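Local structure of flagellar biosynthesis protein flhA (Bacillus subtilis, 3MIX) at residues A[263-268]-A[361-366]; A[294-299]-A[343-348]; A[245-250]-A[258-263]; A[211-216]-A[221-226]. The protein takes part in the export of flagellum proteins by the type III secretion system, this chain being its cytosolic domain. One frame throughout, in Å; residues are numbered along the deposited sequence.

Contact 1 of 4, residues A[263-268]-A[361-366]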
# COMPACT_ATOMS: atom_id res chain seq x y z
N TYR A 263 2.39 2.78 17.82
CA TYR A 263 1.67 3.81 18.58
C TYR A 263 0.69 4.57 17.73
O TYR A 263 -0.39 4.93 18.19
CB TYR A 263 2.64 4.81 19.23
CG TYR A 263 3.68 4.17 20.08
CD1 TYR A 263 3.36 3.19 21.01
CD2 TYR A 263 5.01 4.59 19.99
CE1 TYR A 263 4.35 2.60 21.81
CE2 TYR A 263 6.01 4.00 20.77
CZ TYR A 263 5.66 3.02 21.68
OH TYR A 263 6.66 2.46 22.46
N THR A 264 1.08 4.85 16.49
CA THR A 264 0.20 5.58 15.57
C THR A 264 -1.02 4.73 15.20
O THR A 264 -2.15 5.22 15.26
CB THR A 264 0.97 6.07 14.33
OG1 THR A 264 2.07 6.92 14.75
CG2 THR A 264 0.08 6.86 13.41
N ARG A 265 -0.80 3.48 14.82
CA ARG A 265 -1.92 2.56 14.55
C ARG A 265 -2.91 2.53 15.74
O ARG A 265 -4.12 2.68 15.55
CB ARG A 265 -1.40 1.15 14.26
CG ARG A 265 -0.63 1.00 12.91
CD ARG A 265 -0.03 -0.43 12.81
NE ARG A 265 -1.06 -1.47 12.98
CZ ARG A 265 -1.83 -1.92 11.99
NH1 ARG A 265 -1.67 -1.47 10.75
NH2 ARG A 265 -2.75 -2.84 12.24
N GLN A 266 -2.41 2.40 16.97
CA GLN A 266 -3.27 2.44 18.17
C GLN A 266 -4.04 3.76 18.26
O GLN A 266 -5.27 3.77 18.49
CB GLN A 266 -2.45 2.20 19.44
CG GLN A 266 -3.30 2.02 20.71
CD GLN A 266 -2.46 1.99 22.00
OE1 GLN A 266 -2.97 2.31 23.08
NE2 GLN A 266 -1.20 1.59 21.88
N ALA A 267 -3.35 4.87 18.05
CA ALA A 267 -4.02 6.18 18.08
C ALA A 267 -5.13 6.29 17.03
O ALA A 267 -6.08 7.07 17.20
CB ALA A 267 -3.02 7.32 17.93
N LEU A 268 -5.02 5.47 15.99
CA LEU A 268 -5.96 5.45 14.86
C LEU A 268 -7.01 4.31 14.98
O LEU A 268 -7.58 3.86 13.99
CB LEU A 268 -5.14 5.32 13.55
CG LEU A 268 -4.33 6.55 13.09
CD1 LEU A 268 -3.52 6.27 11.82
CD2 LEU A 268 -5.20 7.77 12.85
N PRO A 361 -5.02 -8.79 7.00
CA PRO A 361 -4.92 -7.76 8.04
C PRO A 361 -4.64 -8.38 9.40
O PRO A 361 -5.37 -9.28 9.85
CB PRO A 361 -6.30 -7.09 8.02
CG PRO A 361 -6.89 -7.47 6.70
CD PRO A 361 -6.37 -8.83 6.41
N VAL A 362 -3.55 -7.93 10.01
CA VAL A 362 -3.17 -8.37 11.34
C VAL A 362 -3.38 -7.20 12.28
O VAL A 362 -2.69 -6.19 12.22
CB VAL A 362 -1.71 -8.87 11.38
CG1 VAL A 362 -1.33 -9.35 12.77
CG2 VAL A 362 -1.53 -9.98 10.37
N LEU A 363 -4.38 -7.34 13.15
CA LEU A 363 -4.75 -6.26 14.06
C LEU A 363 -4.33 -6.58 15.48
O LEU A 363 -4.11 -7.74 15.81
CB LEU A 363 -6.25 -6.00 14.00
CG LEU A 363 -6.86 -5.61 12.65
CD1 LEU A 363 -8.34 -5.27 12.85
CD2 LEU A 363 -6.09 -4.46 11.96
N SER A 364 -4.20 -5.55 16.30
CA SER A 364 -4.08 -5.75 17.74
C SER A 364 -5.39 -5.33 18.45
O SER A 364 -6.17 -4.53 17.92
CB SER A 364 -2.86 -5.02 18.29
OG SER A 364 -3.17 -3.73 18.75
N TYR A 365 -5.62 -5.89 19.63
CA TYR A 365 -6.86 -5.63 20.39
C TYR A 365 -7.06 -4.15 20.65
O TYR A 365 -8.19 -3.68 20.65
CB TYR A 365 -6.86 -6.39 21.73
CG TYR A 365 -6.52 -7.85 21.63
CD1 TYR A 365 -7.31 -8.72 20.88
CD2 TYR A 365 -5.41 -8.38 22.28
CE1 TYR A 365 -7.01 -10.08 20.78
CE2 TYR A 365 -5.09 -9.74 22.19
CZ TYR A 365 -5.89 -10.58 21.43
OH TYR A 365 -5.58 -11.93 21.33
N ASN A 366 -5.96 -3.43 20.84
CA ASN A 366 -5.99 -2.00 21.12
C ASN A 366 -6.22 -1.10 19.89
O ASN A 366 -6.15 0.13 19.99
CB ASN A 366 -4.70 -1.58 21.83
CG ASN A 366 -4.66 -2.02 23.29
OD1 ASN A 366 -3.70 -1.71 24.00
ND2 ASN A 366 -5.69 -2.74 23.75

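Contact 2 of 4, residues A[294-299]-A[343-348]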
# COMPACT_ATOMS: atom_id res chain seq x y z
N LYS A 294 3.42 -16.96 22.47
CA LYS A 294 4.67 -17.13 23.23
C LYS A 294 5.87 -17.45 22.33
O LYS A 294 6.98 -16.99 22.60
CB LYS A 294 4.51 -18.15 24.38
CG LYS A 294 4.51 -19.62 23.97
CD LYS A 294 5.92 -20.20 23.85
CE LYS A 294 5.96 -21.33 22.82
NZ LYS A 294 7.32 -21.51 22.23
N ALA A 295 5.64 -18.23 21.27
CA ALA A 295 6.69 -18.65 20.35
C ALA A 295 7.28 -17.49 19.53
O ALA A 295 8.47 -17.50 19.20
CB ALA A 295 6.18 -19.75 19.42
N ILE A 296 6.44 -16.51 19.21
CA ILE A 296 6.89 -15.30 18.52
C ILE A 296 7.66 -14.39 19.47
O ILE A 296 8.72 -13.88 19.13
CB ILE A 296 5.72 -14.56 17.82
CG1 ILE A 296 5.38 -15.24 16.49
CG2 ILE A 296 6.07 -13.11 17.54
CD1 ILE A 296 3.93 -15.15 16.11
N ALA A 297 7.12 -14.20 20.68
CA ALA A 297 7.74 -13.35 21.69
C ALA A 297 9.16 -13.82 22.03
O ALA A 297 10.07 -12.99 22.17
CB ALA A 297 6.88 -13.28 22.95
N ASP A 298 9.32 -15.14 22.13
CA ASP A 298 10.61 -15.78 22.39
C ASP A 298 11.66 -15.46 21.32
O ASP A 298 12.82 -15.20 21.64
CB ASP A 298 10.45 -17.30 22.51
CG ASP A 298 9.99 -17.76 23.89
OD1 ASP A 298 9.54 -16.91 24.69
OD2 ASP A 298 10.09 -18.97 24.18
N GLY A 299 11.23 -15.49 20.06
CA GLY A 299 12.13 -15.27 18.92
C GLY A 299 12.60 -13.84 18.69
O GLY A 299 13.50 -13.61 17.88
N PRO A 343 -0.88 -6.62 21.36
CA PRO A 343 -0.04 -5.51 20.87
C PRO A 343 1.47 -5.78 20.74
O PRO A 343 2.04 -5.47 19.70
CB PRO A 343 -0.32 -4.38 21.86
CG PRO A 343 -1.64 -4.69 22.46
CD PRO A 343 -1.89 -6.16 22.34
N PRO A 344 2.13 -6.35 21.79
CA PRO A 344 3.60 -6.50 21.66
C PRO A 344 4.06 -7.52 20.61
O PRO A 344 5.25 -7.59 20.29
CB PRO A 344 4.03 -6.95 23.06
CG PRO A 344 2.82 -7.59 23.64
CD PRO A 344 1.66 -6.79 23.12
N VAL A 345 3.10 -8.30 20.09
CA VAL A 345 3.39 -9.39 19.16
C VAL A 345 2.96 -9.04 17.72
O VAL A 345 3.49 -9.59 16.75
CB VAL A 345 2.66 -10.68 19.63
CG1 VAL A 345 3.13 -11.88 18.84
CG2 VAL A 345 2.91 -10.92 21.11
N ARG A 346 2.01 -8.12 17.62
CA ARG A 346 1.35 -7.74 16.37
C ARG A 346 2.27 -7.45 15.18
O ARG A 346 2.12 -8.04 14.11
CB ARG A 346 0.47 -6.54 16.63
CG ARG A 346 -0.46 -6.23 15.52
CD ARG A 346 -0.27 -4.80 15.10
NE ARG A 346 -0.58 -4.72 13.70
CZ ARG A 346 0.26 -4.45 12.72
NH1 ARG A 346 -0.21 -4.47 11.50
NH2 ARG A 346 1.53 -4.14 12.93
N MET A 347 3.21 -6.53 15.39
CA MET A 347 4.18 -6.17 14.36
C MET A 347 5.02 -7.38 13.91
O MET A 347 5.32 -7.52 12.72
CB MET A 347 5.04 -4.99 14.86
CG MET A 347 6.52 -5.10 14.56
SD MET A 347 7.45 -3.60 14.96
CE MET A 347 7.21 -3.48 16.73
N TYR A 348 5.35 -8.27 14.83
CA TYR A 348 6.14 -9.45 14.48
C TYR A 348 5.35 -10.53 13.74
O TYR A 348 5.86 -11.17 12.83
CB TYR A 348 6.84 -10.01 15.72
CG TYR A 348 7.79 -9.02 16.36
CD1 TYR A 348 9.04 -8.76 15.78
CD2 TYR A 348 7.43 -8.33 17.52
CE1 TYR A 348 9.91 -7.84 16.36
CE2 TYR A 348 8.30 -7.41 18.10
CZ TYR A 348 9.54 -7.17 17.51
OH TYR A 348 10.41 -6.28 18.07

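Contact 3 of 4, residues A[245-250]-A[258-263]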
# COMPACT_ATOMS: atom_id res chain seq x y z
N GLU A 245 0.21 14.19 16.31
CA GLU A 245 0.07 14.30 17.78
C GLU A 245 0.73 13.06 18.43
O GLU A 245 1.41 13.17 19.46
CB GLU A 245 -1.41 14.50 18.22
CG GLU A 245 -1.98 15.85 17.78
CD GLU A 245 -3.40 16.18 18.33
OE1 GLU A 245 -4.12 15.25 18.75
OE2 GLU A 245 -3.80 17.38 18.32
N THR A 246 0.54 11.91 17.81
CA THR A 246 1.17 10.67 18.30
C THR A 246 2.70 10.75 18.14
O THR A 246 3.45 10.42 19.07
CB THR A 246 0.63 9.40 17.55
OG1 THR A 246 -0.80 9.46 17.48
CG2 THR A 246 1.03 8.15 18.29
N LEU A 247 3.14 11.23 16.98
CA LEU A 247 4.57 11.42 16.77
C LEU A 247 5.16 12.43 17.76
O LEU A 247 6.29 12.23 18.20
CB LEU A 247 4.89 11.83 15.32
CG LEU A 247 4.52 10.80 14.24
CD1 LEU A 247 4.88 11.34 12.83
CD2 LEU A 247 5.15 9.39 14.50
N ALA A 248 4.42 13.50 18.07
CA ALA A 248 4.89 14.50 19.02
C ALA A 248 5.05 13.87 20.41
O ALA A 248 6.04 14.11 21.06
CB ALA A 248 3.95 15.71 19.09
N ASP A 249 4.10 13.03 20.79
CA ASP A 249 4.02 12.43 22.10
C ASP A 249 5.09 11.37 22.32
O ASP A 249 5.48 11.10 23.46
CB ASP A 249 2.65 11.79 22.29
CG ASP A 249 2.09 12.00 23.65
OD1 ASP A 249 2.07 13.16 24.12
OD2 ASP A 249 1.64 11.01 24.27
N TYR A 250 5.56 10.76 21.24
CA TYR A 250 6.51 9.64 21.36
C TYR A 250 7.89 9.93 20.75
O TYR A 250 8.87 9.32 21.15
CB TYR A 250 5.91 8.36 20.79
CG TYR A 250 4.86 7.71 21.66
CD1 TYR A 250 5.21 6.87 22.73
CD2 TYR A 250 3.49 7.92 21.41
CE1 TYR A 250 4.23 6.25 23.53
CE2 TYR A 250 2.50 7.31 22.20
CZ TYR A 250 2.89 6.48 23.25
OH TYR A 250 1.94 5.87 24.01
N ASP A 258 9.48 1.63 13.28
CA ASP A 258 8.63 0.48 13.62
C ASP A 258 7.76 0.74 14.87
O ASP A 258 6.57 0.50 14.85
CB ASP A 258 9.48 -0.79 13.77
CG ASP A 258 10.04 -1.29 12.43
OD1 ASP A 258 9.30 -1.26 11.41
OD2 ASP A 258 11.22 -1.70 12.39
N LEU A 259 8.38 1.22 15.96
CA LEU A 259 7.63 1.50 17.19
C LEU A 259 6.68 2.71 17.06
O LEU A 259 5.54 2.67 17.55
CB LEU A 259 8.58 1.69 18.39
CG LEU A 259 9.25 0.41 18.90
CD1 LEU A 259 10.33 0.74 19.90
CD2 LEU A 259 8.23 -0.59 19.52
N LEU A 260 7.15 3.76 16.38
CA LEU A 260 6.30 4.92 16.16
C LEU A 260 5.04 4.53 15.41
O LEU A 260 3.97 5.11 15.68
CB LEU A 260 7.05 6.06 15.45
CG LEU A 260 8.11 6.76 16.34
CD1 LEU A 260 8.96 7.73 15.51
CD2 LEU A 260 7.52 7.48 17.56
N THR A 261 5.14 3.54 14.51
CA THR A 261 3.96 3.15 13.79
C THR A 261 2.98 2.29 14.58
O THR A 261 1.77 2.46 14.41
CB THR A 261 4.15 2.79 12.23
OG1 THR A 261 3.65 1.48 11.92
CG2 THR A 261 5.49 3.09 11.68
N GLU A 262 3.48 1.47 15.52
CA GLU A 262 2.59 0.75 16.45
C GLU A 262 1.75 1.75 17.28
O GLU A 262 0.55 1.61 17.39
CB GLU A 262 3.35 -0.26 17.34
CG GLU A 262 3.94 -1.49 16.58
CD GLU A 262 2.97 -2.11 15.54
OE1 GLU A 262 1.99 -2.79 15.93
OE2 GLU A 262 3.21 -1.95 14.31
N TYR A 263 2.39 2.78 17.82
CA TYR A 263 1.67 3.81 18.58
C TYR A 263 0.69 4.57 17.73
O TYR A 263 -0.39 4.93 18.19
CB TYR A 263 2.64 4.81 19.23
CG TYR A 263 3.68 4.17 20.08
CD1 TYR A 263 3.36 3.19 21.01
CD2 TYR A 263 5.01 4.59 19.99
CE1 TYR A 263 4.35 2.60 21.81
CE2 TYR A 263 6.01 4.00 20.77
CZ TYR A 263 5.66 3.02 21.68
OH TYR A 263 6.66 2.46 22.46

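Contact 4 of 4, residues A[211-216]-A[221-226]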
# COMPACT_ATOMS: atom_id res chain seq x y z
N GLU A 211 6.15 21.77 14.28
CA GLU A 211 7.44 22.24 14.75
C GLU A 211 7.90 21.41 15.92
O GLU A 211 9.10 21.26 16.14
CB GLU A 211 7.35 23.70 15.16
CG GLU A 211 8.52 24.55 14.70
CD GLU A 211 9.77 24.37 15.55
OE1 GLU A 211 9.65 24.17 16.78
OE2 GLU A 211 10.89 24.45 14.97
N GLU A 212 6.95 20.89 16.69
CA GLU A 212 7.27 20.02 17.82
C GLU A 212 7.80 18.69 17.31
O GLU A 212 8.56 18.00 18.00
CB GLU A 212 6.02 19.76 18.67
CG GLU A 212 6.33 19.43 20.13
CD GLU A 212 5.12 18.94 20.91
OE1 GLU A 212 3.97 19.16 20.44
OE2 GLU A 212 5.31 18.33 21.99
N VAL A 213 7.36 18.29 16.12
CA VAL A 213 7.69 16.97 15.61
C VAL A 213 8.98 16.96 14.80
O VAL A 213 9.77 16.03 14.92
CB VAL A 213 6.50 16.38 14.80
CG1 VAL A 213 6.89 15.07 14.05
CG2 VAL A 213 5.27 16.18 15.71
N THR A 214 9.19 17.98 13.98
CA THR A 214 10.15 17.90 12.87
C THR A 214 10.78 19.27 12.64
O THR A 214 10.12 20.29 12.88
CB THR A 214 9.46 17.32 11.57
OG1 THR A 214 10.45 16.98 10.58
CG2 THR A 214 8.41 18.28 10.98
N PRO A 215 12.09 19.32 12.26
CA PRO A 215 13.03 18.22 12.05
C PRO A 215 13.63 17.63 13.34
O PRO A 215 14.40 16.69 13.25
CB PRO A 215 14.12 18.85 11.18
CG PRO A 215 14.05 20.34 11.48
CD PRO A 215 12.77 20.63 12.25
N ASN A 216 13.26 18.13 14.51
CA ASN A 216 13.69 17.52 15.77
C ASN A 216 12.49 17.30 16.69
O ASN A 216 11.81 18.26 17.02
CB ASN A 216 14.75 18.37 16.48
CG ASN A 216 15.25 17.72 17.77
OD1 ASN A 216 16.34 17.14 17.79
ND2 ASN A 216 14.47 17.81 18.83
N GLY A 221 12.56 12.11 6.86
CA GLY A 221 12.79 10.71 6.49
C GLY A 221 12.18 9.73 7.48
O GLY A 221 11.60 8.73 7.09
N ASP A 222 12.27 10.05 8.77
CA ASP A 222 11.62 9.28 9.81
C ASP A 222 10.09 9.25 9.64
O ASP A 222 9.45 8.21 9.76
CB ASP A 222 11.97 9.85 11.19
CG ASP A 222 13.43 9.73 11.51
OD1 ASP A 222 14.12 8.94 10.85
OD2 ASP A 222 13.92 10.45 12.41
N ILE A 223 9.50 10.41 9.36
CA ILE A 223 8.05 10.53 9.17
C ILE A 223 7.59 9.74 7.95
O ILE A 223 6.59 9.02 8.01
CB ILE A 223 7.63 12.02 9.06
CG1 ILE A 223 8.00 12.78 10.34
CG2 ILE A 223 6.17 12.17 8.65
CD1 ILE A 223 7.79 14.28 10.18
N GLN A 224 8.33 9.92 6.85
CA GLN A 224 8.14 9.18 5.62
C GLN A 224 8.01 7.66 5.82
O GLN A 224 7.11 7.04 5.26
CB GLN A 224 9.33 9.48 4.64
CG GLN A 224 9.32 8.69 3.34
CD GLN A 224 10.46 9.13 2.40
OE1 GLN A 224 10.94 10.28 2.51
NE2 GLN A 224 10.91 8.23 1.48
N LYS A 225 8.93 7.08 6.59
CA LYS A 225 8.88 5.64 6.97
C LYS A 225 7.62 5.26 7.77
O LYS A 225 7.05 4.22 7.53
CB LYS A 225 10.12 5.24 7.78
CG LYS A 225 11.43 5.28 6.94
CD LYS A 225 12.64 5.11 7.88
CE LYS A 225 13.92 5.05 7.05
NZ LYS A 225 14.39 6.40 6.60
N VAL A 226 7.20 6.09 8.72
CA VAL A 226 5.94 5.82 9.41
C VAL A 226 4.76 5.83 8.44
O VAL A 226 3.96 4.88 8.43
CB VAL A 226 5.71 6.80 10.60
CG1 VAL A 226 4.29 6.60 11.22
CG2 VAL A 226 6.85 6.63 11.63

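Contact 1 of 4, residues A[263-268]-A[361-366]
Val362 and Leu363 meet the guanidinium of Arg265 where the C-terminal end of helix 257-267 comes up against strand 362-364. That strand closes a beta-alpha-beta crossover, strand 339-341, helix 343-353 and strand 362-364, whose two strands run parallel. At Val362 the backbone matters more than the side chain: its O lies 3.4 Å from Arg265 NH2, but obliquely and at a poor angle for a hydrogen bond, and it is Arg346 NE that bonds to this carbonyl. Next comes Leu363, whose CD2 sits at the guanidinium edge, 3.7 Å from Arg265 NH2, with the two side chains crossing at about a right angle. A bend in the arginine at chi3 (55°) turns the group to this spot, and NH2 also forms a salt bridge with Glu367. Arg346 NH1 lies close by; the two arginines gather round Glu367 and Glu233, although the pair of Arg265 with Glu233 is long and weak. Past Ser364, whose N bonds to Glu367 OE1, the strand gives way to exposed Asn366. Here Gln266 runs alongside, both side chains pointing the same way and their amide planes 51° apart; Gln266 CG lies 4.0 Å from Asn366 CB and 3.5 Å from Asn366 O.

Contact 2 of 4, residues A[294-299]-A[343-348]
Ile296 on helix 290-299 faces the start of helix 343-353, and the backbones come near enough there for Ile296 CA to lie 6.9 Å from Val345 CA. A single branch, the methyl CG2 of Ile296, carries the contact, reaching Val345 and Tyr348, three residues apart along the other helix. With CG1 of Ile296 beside the backbone N (chi1 -80°), CG2 is left anti to that N and directed at the partner helix. It meets Val345 CG1 at 3.4 Å, tighter than usual for two methyl groups, and Val345 CG1 also comes within 3.9 Å of Ile296 CB, so this valine methyl also presses on the base of the isoleucine. On its other neighbour the same CG2 touches Tyr348 CB at 3.7 Å. The tyrosine thus offers its first side-chain carbon rather than its ring, which leads away from the isoleucine. Four residues back along its own segment, Pro344 O lies at the edge of that ring, in plane, with CD2 of Tyr348 3.6 Å from the oxygen. The contact is wholly apolar. Leu309, in the loop after helix 290-299, packs on both Ile296 and Tyr348. From other sides of helix 343-353, Met347 lies on helix 257-267, Arg346 forms salt bridges with Glu233 and Glu262, and Pro343 touches Ser364 of strand 362-364.

Contact 3 of 4, residues A[245-250]-A[258-263]
Tyr250 and Tyr263 lay their rings face to face, centroids 3.9 Å apart and planes only 11° from parallel, although the two side chains arrive at about a right angle. The overlap is close: Tyr250 CE1 stands over the centre of the Tyr263 ring, while Tyr263 CD2 lies above the rim of the Tyr250 ring, 3.5 Å from CG of Tyr250. Tyr263 CB shares that face of Tyr250 in a CH-pi contact. The far face of the Tyr263 ring is met near its rim by Leu259 O, so both faces of this ring have a neighbour. Beside the stack, Leu260 pushes a methyl into the angle at the root of Tyr250, its CD2 3.7 Å from Tyr250 CB. Its own root is covered in turn by Leu247, whose CD2 sits 3.9 Å from Leu260 CB. At the other end Thr246 fits its CG2 against the base of Tyr263, 3.8 Å from CB. With OG1 beside the backbone N (chi1 -46°), where it bonds to Thr242 O, CG2 stands anti to that N and faces Tyr263. With an alanine in place of Tyr250, one face of the Tyr263 ring is likely to lose its stacking partner, leaving that ring freer to turn. Helices 240-250 and 257-267 are joined by a short loop into a splayed helix-loop-helix unit: the axes of segments 245-250 and 258-263 approach to 9.7 Å, with 126° between their N-to-C directions.

Contact 4 of 4, residues A[211-216]-A[221-226]
Thr214 OG1 holds a hydrogen bond to Leu218 O inside the short loop, and it also lies 3.8 Å from the terminal methyl CD1 of Ile223 on the helix that follows. The threonine therefore turns its polar branch to the loop and still offers carbon to its neighbour. Ile223 CD1 comes nearest to Thr214 CB, at 3.7 Å, and touches the methyl CG2 as well. The two side chains cross at about a right angle, the isoleucine ending on the fork of the threonine. The first torsion of Thr214 (chi1 -168°) sets how the fork is turned: OG1 stands anti to the backbone N and CG2 takes the crowded position between N and carbonyl carbon. Just before it, Val213 adds a looser touch, its CG1 4.1 Å from the same CD1. These residues mark the turn of a helix-loop-helix unit in which helix 207-213 passes through the loop into helix 220-232. The chain leaves helical geometry at Thr214, and the peptide bond to Pro215 is cis. At the start of the next helix, Ser219 OG is hydrogen-bonded to Asp222 N, one residue ahead of Ile223. The isoleucine spans the gap by extension, its CD1 anti along the chain (chi2 172°), since the backbones stay apart: Thr214 CA is 8.5 Å from Ile223 CA. Phe244 of helix 240-250 packs on both Val213 and Ile223, and Thr195 and Ile199 of helix 192-205 also touch Ile223.

How the contacts relate
Along the chain, contact 4 closes first, then contact 3; contact 1 then spans 93 residues, with contact 2 nested inside its loop. Contacts 4 and 3, with centres about 10 Å apart, belong to one run of helices, 207-213 through 257-267, and touch through Val226 and Ala248. Helix 257-267 serves both contact 3 and contact 1, whose centres are about 11 Å apart; the ranges of both include Tyr263, which does its packing in contact 3. Helix 343-353 carries contact 2, about 15 Å from contact 1, and reaches contact 3 through the salt bridge of Arg346 with Glu262. Contacts 2 and 4 do not touch. Helix 257-267 thus joins the helical run to the C-terminal beta-alpha-beta part of this cytosolic domain.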